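Local coordinates for protein 11S globulin subunit beta (Cucurbita maxima, PDB 2EVX) that serves as a seed storage protein, a nutrient reservoir of the 11S globulin family that also binds magnesium, at residues Val298-Gly303 with Val448-Arg453; Asn332-Pro337 with Ile386-Asp391. All coordinates share one frame; numbering follows the deposited sequence.

Contact 1: residues Val298-Gly303 with Val448-Arg453; sequences VFNPRG and VLSPGR
With CG anti to the backbone N (chi1 -175°), Asn300 brings its CB against Val448 and its amide within bonding distance of Val448 O, while a first torsion of 53° sets Ser450 OG between its own backbone N and carbonyl carbon, facing the side chain of Arg302. The Asn300 amide works at both ends. Its ND2 makes a weak hydrogen bond to Val448 O at 3.3 Å, whereas OD1 turns back to its own segment and accepts from Arg302 N at 3.0 Å, forming an Asx turn. Gly303 N, whose main bond is to Asn300 O at 2.8 Å, also bonds weakly to OD1. The apolar part lies beside it: Val448 CG2 rests against CB of Asn300, and Val448 CG1 meets Val298 CG2 at 3.7 Å. On the outer side, Arg302 CB touches Ser450 CB, and the arginine chain folds round until Ser450 OG stands 3.8 Å above the centre of one guanidinium face. Glu445 accepts a hydrogen bond from Ser450 N. Strand 298-300 is the outermost strand of its sheet in this chain, paired with strand 304-309, whereas strand 448-449 joins the other sheet of the second cupin domain beside strand 334-340.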
loop_
_atom_site.group_PDB
_atom_site.type_symbol
_atom_site.label_atom_id
_atom_site.label_comp_id
_atom_site.label_asym_id
_atom_site.label_seq_id
_atom_site.Cartn_x
_atom_site.Cartn_y
_atom_site.Cartn_z
ATOM N N VAL A 298 -25.449 -7.664 -16.173
ATOM C CA VAL A 298 -26.653 -7.793 -15.355
ATOM C C VAL A 298 -27.785 -7.147 -16.157
ATOM O O VAL A 298 -27.713 -5.973 -16.520
ATOM C CB VAL A 298 -26.479 -7.125 -13.952
ATOM C CG1 VAL A 298 -25.363 -6.108 -13.984
ATOM C CG2 VAL A 298 -27.774 -6.477 -13.515
ATOM N N PHE A 299 -28.827 -7.923 -16.437
ATOM C CA PHE A 299 -29.926 -7.432 -17.260
ATOM C C PHE A 299 -31.324 -7.829 -16.779
ATOM O O PHE A 299 -31.592 -9.001 -16.517
ATOM C CB PHE A 299 -29.711 -7.956 -18.683
ATOM C CG PHE A 299 -30.647 -7.381 -19.718
ATOM C CD1 PHE A 299 -30.282 -6.255 -20.457
ATOM C CD2 PHE A 299 -31.852 -8.020 -20.020
ATOM C CE1 PHE A 299 -31.096 -5.779 -21.492
ATOM C CE2 PHE A 299 -32.676 -7.549 -21.054
ATOM C CZ PHE A 299 -32.293 -6.428 -21.793
ATOM N N ASN A 300 -32.206 -6.843 -16.649
ATOM C CA ASN A 300 -33.587 -7.102 -16.259
ATOM C C ASN A 300 -34.453 -6.350 -17.250
ATOM O O ASN A 300 -34.628 -5.137 -17.143
ATOM C CB ASN A 300 -33.902 -6.607 -14.858
ATOM C CG ASN A 300 -35.305 -6.985 -14.425
ATOM O OD1 ASN A 300 -36.247 -6.960 -15.228
ATOM N ND2 ASN A 300 -35.455 -7.337 -13.152
ATOM N N PRO A 301 -35.021 -7.069 -18.221
ATOM C CA PRO A 301 -35.880 -6.535 -19.280
ATOM C C PRO A 301 -36.825 -5.423 -18.846
ATOM O O PRO A 301 -36.990 -4.428 -19.554
ATOM C CB PRO A 301 -36.631 -7.769 -19.759
ATOM C CG PRO A 301 -35.625 -8.851 -19.572
ATOM C CD PRO A 301 -35.074 -8.542 -18.205
ATOM N N ARG A 302 -37.437 -5.592 -17.678
ATOM C CA ARG A 302 -38.388 -4.613 -17.168
ATOM C C ARG A 302 -37.786 -3.552 -16.241
ATOM O O ARG A 302 -38.399 -2.504 -16.020
ATOM C CB ARG A 302 -39.516 -5.344 -16.442
ATOM C CG ARG A 302 -40.355 -6.277 -17.318
ATOM C CD ARG A 302 -40.960 -7.386 -16.465
ATOM N NE ARG A 302 -39.901 -8.182 -15.834
ATOM C CZ ARG A 302 -40.097 -9.101 -14.889
ATOM N NH1 ARG A 302 -39.061 -9.768 -14.387
ATOM N NH2 ARG A 302 -41.323 -9.352 -14.441
ATOM N N GLY A 303 -36.590 -3.811 -15.713
ATOM C CA GLY A 303 -35.970 -2.860 -14.801
ATOM C C GLY A 303 -34.852 -1.971 -15.327
ATOM O O GLY A 303 -34.838 -0.766 -15.069
ATOM N N VAL A 448 -30.959 -5.469 -10.157
ATOM C CA VAL A 448 -31.991 -4.490 -10.428
ATOM C C VAL A 448 -33.367 -5.126 -10.293
ATOM O O VAL A 448 -33.569 -6.291 -10.638
ATOM C CB VAL A 448 -31.837 -3.851 -11.829
ATOM C CG1 VAL A 448 -30.483 -4.193 -12.408
ATOM C CG2 VAL A 448 -32.972 -4.261 -12.733
ATOM N N LEU A 449 -34.303 -4.347 -9.762
ATOM C CA LEU A 449 -35.667 -4.803 -9.551
ATOM C C LEU A 449 -36.621 -4.044 -10.463
ATOM O O LEU A 449 -36.591 -2.817 -10.541
ATOM C CB LEU A 449 -36.068 -4.593 -8.090
ATOM C CG LEU A 449 -35.080 -5.135 -7.052
ATOM C CD1 LEU A 449 -35.663 -4.980 -5.664
ATOM C CD2 LEU A 449 -34.777 -6.595 -7.323
ATOM N N SER A 450 -37.461 -4.786 -11.171
ATOM C CA SER A 450 -38.431 -4.181 -12.069
ATOM C C SER A 450 -39.560 -3.618 -11.218
ATOM O O SER A 450 -39.976 -4.245 -10.245
ATOM C CB SER A 450 -38.970 -5.234 -13.042
ATOM O OG SER A 450 -39.469 -6.370 -12.354
ATOM N N PRO A 451 -40.057 -2.422 -11.567
ATOM C CA PRO A 451 -41.143 -1.770 -10.833
ATOM C C PRO A 451 -42.091 -2.737 -10.122
ATOM O O PRO A 451 -43.078 -3.214 -10.691
ATOM C CB PRO A 451 -41.825 -0.950 -11.920
ATOM C CG PRO A 451 -40.643 -0.441 -12.690
ATOM C CD PRO A 451 -39.738 -1.673 -12.797
ATOM N N GLY A 452 -41.755 -3.031 -8.871
ATOM C CA GLY A 452 -42.553 -3.917 -8.047
ATOM C C GLY A 452 -42.768 -3.201 -6.729
ATOM O O GLY A 452 -42.841 -3.826 -5.663
ATOM N N ARG A 453 -42.863 -1.874 -6.825
ATOM C CA ARG A 453 -43.060 -0.967 -5.690
ATOM C C ARG A 453 -44.266 -1.277 -4.795
ATOM O O ARG A 453 -45.399 -0.882 -5.160
ATOM C CB ARG A 453 -43.157 0.475 -6.206
ATOM C CG ARG A 453 -44.173 0.680 -7.334
ATOM C CD ARG A 453 -44.238 2.140 -7.776
ATOM N NE ARG A 453 -44.392 3.050 -6.639
ATOM C CZ ARG A 453 -43.388 3.694 -6.044
ATOM N NH1 ARG A 453 -42.143 3.540 -6.483
ATOM N NH2 ARG A 453 -43.626 4.485 -5.002
#

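Contact 2: residues Asn332-Pro337 with Ile386-Asp391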
loop_
_atom_site.group_PDB
_atom_site.type_symbol
_atom_site.label_atom_id
_atom_site.label_comp_id
_atom_site.label_asym_id
_atom_site.label_seq_id
_atom_site.Cartn_x
_atom_site.Cartn_y
_atom_site.Cartn_z
ATOM N N ASN A 332 -39.445 4.148 -12.289
ATOM C CA ASN A 332 -39.761 3.465 -11.038
ATOM C C ASN A 332 -38.938 2.204 -10.757
ATOM O O ASN A 332 -39.262 1.439 -9.837
ATOM C CB ASN A 332 -41.251 3.104 -10.984
ATOM C CG ASN A 332 -42.164 4.318 -11.097
ATOM O OD1 ASN A 332 -43.155 4.426 -10.368
ATOM N ND2 ASN A 332 -41.847 5.229 -12.022
ATOM N N ALA A 333 -37.889 1.974 -11.545
ATOM C CA ALA A 333 -37.036 0.803 -11.334
ATOM C C ALA A 333 -36.145 1.067 -10.111
ATOM O O ALA A 333 -35.740 2.207 -9.852
ATOM C CB ALA A 333 -36.186 0.523 -12.574
ATOM N N MET A 334 -35.852 0.007 -9.366
ATOM C CA MET A 334 -35.052 0.111 -8.155
ATOM C C MET A 334 -33.880 -0.864 -8.125
ATOM O O MET A 334 -34.009 -2.010 -8.558
ATOM C CB MET A 334 -35.951 -0.139 -6.932
ATOM C CG MET A 334 -35.211 -0.352 -5.611
ATOM S SD MET A 334 -36.282 -0.832 -4.209
ATOM C CE MET A 334 -36.746 0.797 -3.585
ATOM N N VAL A 335 -32.736 -0.393 -7.629
ATOM C CA VAL A 335 -31.563 -1.242 -7.485
ATOM C C VAL A 335 -31.681 -1.766 -6.052
ATOM O O VAL A 335 -31.765 -0.991 -5.106
ATOM C CB VAL A 335 -30.244 -0.445 -7.654
ATOM C CG1 VAL A 335 -29.056 -1.350 -7.394
ATOM C CG2 VAL A 335 -30.152 0.134 -9.068
ATOM N N ALA A 336 -31.710 -3.081 -5.898
ATOM C CA ALA A 336 -31.855 -3.695 -4.584
ATOM C C ALA A 336 -30.792 -3.259 -3.587
ATOM O O ALA A 336 -29.703 -2.849 -3.970
ATOM C CB ALA A 336 -31.835 -5.216 -4.721
ATOM N N PRO A 337 -31.106 -3.335 -2.281
ATOM C CA PRO A 337 -30.124 -2.938 -1.271
ATOM C C PRO A 337 -28.845 -3.746 -1.423
ATOM O O PRO A 337 -28.875 -4.933 -1.740
ATOM C CB PRO A 337 -30.848 -3.207 0.051
ATOM C CG PRO A 337 -31.900 -4.191 -0.309
ATOM C CD PRO A 337 -32.376 -3.707 -1.641
ATOM N N ILE A 386 -29.528 1.868 -1.552
ATOM C CA ILE A 386 -30.747 1.513 -2.261
ATOM C C ILE A 386 -31.044 2.634 -3.233
ATOM O O ILE A 386 -30.909 3.807 -2.894
ATOM C CB ILE A 386 -31.930 1.372 -1.286
ATOM C CG1 ILE A 386 -31.783 0.066 -0.494
ATOM C CG2 ILE A 386 -33.253 1.467 -2.044
ATOM C CD1 ILE A 386 -32.920 -0.229 0.452
ATOM N N LYS A 387 -31.438 2.281 -4.449
ATOM C CA LYS A 387 -31.735 3.296 -5.444
ATOM C C LYS A 387 -33.059 3.070 -6.141
ATOM O O LYS A 387 -33.447 1.937 -6.429
ATOM C CB LYS A 387 -30.602 3.379 -6.471
ATOM C CG LYS A 387 -29.378 4.119 -5.950
ATOM C CD LYS A 387 -28.213 4.137 -6.944
ATOM C CE LYS A 387 -27.413 2.837 -6.924
ATOM N NZ LYS A 387 -26.124 2.975 -7.658
ATOM N N ARG A 388 -33.753 4.169 -6.399
ATOM C CA ARG A 388 -35.034 4.120 -7.070
ATOM C C ARG A 388 -35.161 5.291 -8.022
ATOM O O ARG A 388 -35.151 6.449 -7.607
ATOM C CB ARG A 388 -36.163 4.151 -6.050
ATOM C CG ARG A 388 -37.342 5.002 -6.465
ATOM C CD ARG A 388 -38.593 4.437 -5.877
ATOM N NE ARG A 388 -38.920 3.172 -6.517
ATOM C CZ ARG A 388 -39.725 2.259 -5.988
ATOM N NH1 ARG A 388 -40.277 2.479 -4.800
ATOM N NH2 ARG A 388 -39.993 1.140 -6.655
ATOM N N ALA A 389 -35.286 4.979 -9.307
ATOM C CA ALA A 389 -35.404 6.002 -10.334
ATOM C C ALA A 389 -36.739 6.743 -10.281
ATOM O O ALA A 389 -37.748 6.214 -9.814
ATOM C CB ALA A 389 -35.216 5.373 -11.706
ATOM N N SER A 390 -36.720 7.983 -10.757
ATOM C CA SER A 390 -37.915 8.811 -10.807
ATOM C C SER A 390 -38.764 8.262 -11.950
ATOM O O SER A 390 -38.473 7.183 -12.475
ATOM C CB SER A 390 -37.534 10.269 -11.094
ATOM O OG SER A 390 -36.964 10.418 -12.386
ATOM N N ASP A 391 -39.807 8.994 -12.334
ATOM C CA ASP A 391 -40.661 8.559 -13.438
ATOM C C ASP A 391 -39.866 8.656 -14.730
ATOM O O ASP A 391 -40.130 7.939 -15.689
ATOM C CB ASP A 391 -41.898 9.449 -13.561
ATOM C CG ASP A 391 -42.675 9.543 -12.277
ATOM O OD1 ASP A 391 -42.762 8.509 -11.576
ATOM O OD2 ASP A 391 -43.202 10.643 -11.979
#
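Backbone hydrogen bonding makes the tight part of this contact, where Val335 N donates to Lys387 O at 2.7 Å and Ala389 N to Ala333 O at 2.9 Å; the return bond, Lys387 N to Val335 O, is longer and weak. Val335 and Lys387, an antiparallel hydrogen-bonded pair, set their CB atoms side by side at 4.0 Å; the lysine chain then leads away to a bound magnesium ion. On the other face, Met334 and Arg388 are a non-hydrogen-bonded pair. Bent at chi3 (-88°), the methionine lays CE over one face of the Arg388 guanidinium and reaches Ile386 CG2 at 3.9 Å. Segments 334-336 and 386-390 run 169° apart, and their strands, 334-340 and 384-390, belong to the antiparallel beta-barrel of the C-terminal cupin domain. Arg388 NH2 bonds to Asn332 O at 3.3 Å, the donor tilted from the carbonyl plane; an alanine here would probably leave that oxygen without this donor and Met334 CE without the flat group. Pro337 CB lies alongside Ile386 CG1 at 3.4 Å. At exposed Asp391 the side chains slacken: Asn332 N bonds nearly straight to Ser390 O, but Asn332 ND2 reaches Asp391 OD1 weakly at 3.4 Å, amide and carboxylate planes 23° apart.

Contact 2 is nested within the loop that contact 1 closes: along the chain, 332-337 and 386-391 both fall between 298-303 and 448-453. Their centres lie about 9 Å apart. Strands 448-449 and 384-390 flank strand 334-340 in a common sheet, and a probable hydrogen bond from Leu449 N to Met334 O (2.6 Å) joins the two contacts directly. Gly303, in the loop between strands 298-300 and 304-309, packs its O against Ala333 CB, so the turn of the neighbouring sheet meets this one. Both contacts touch the second subunit, placing this end of the cupin domain at an interface of the assembly.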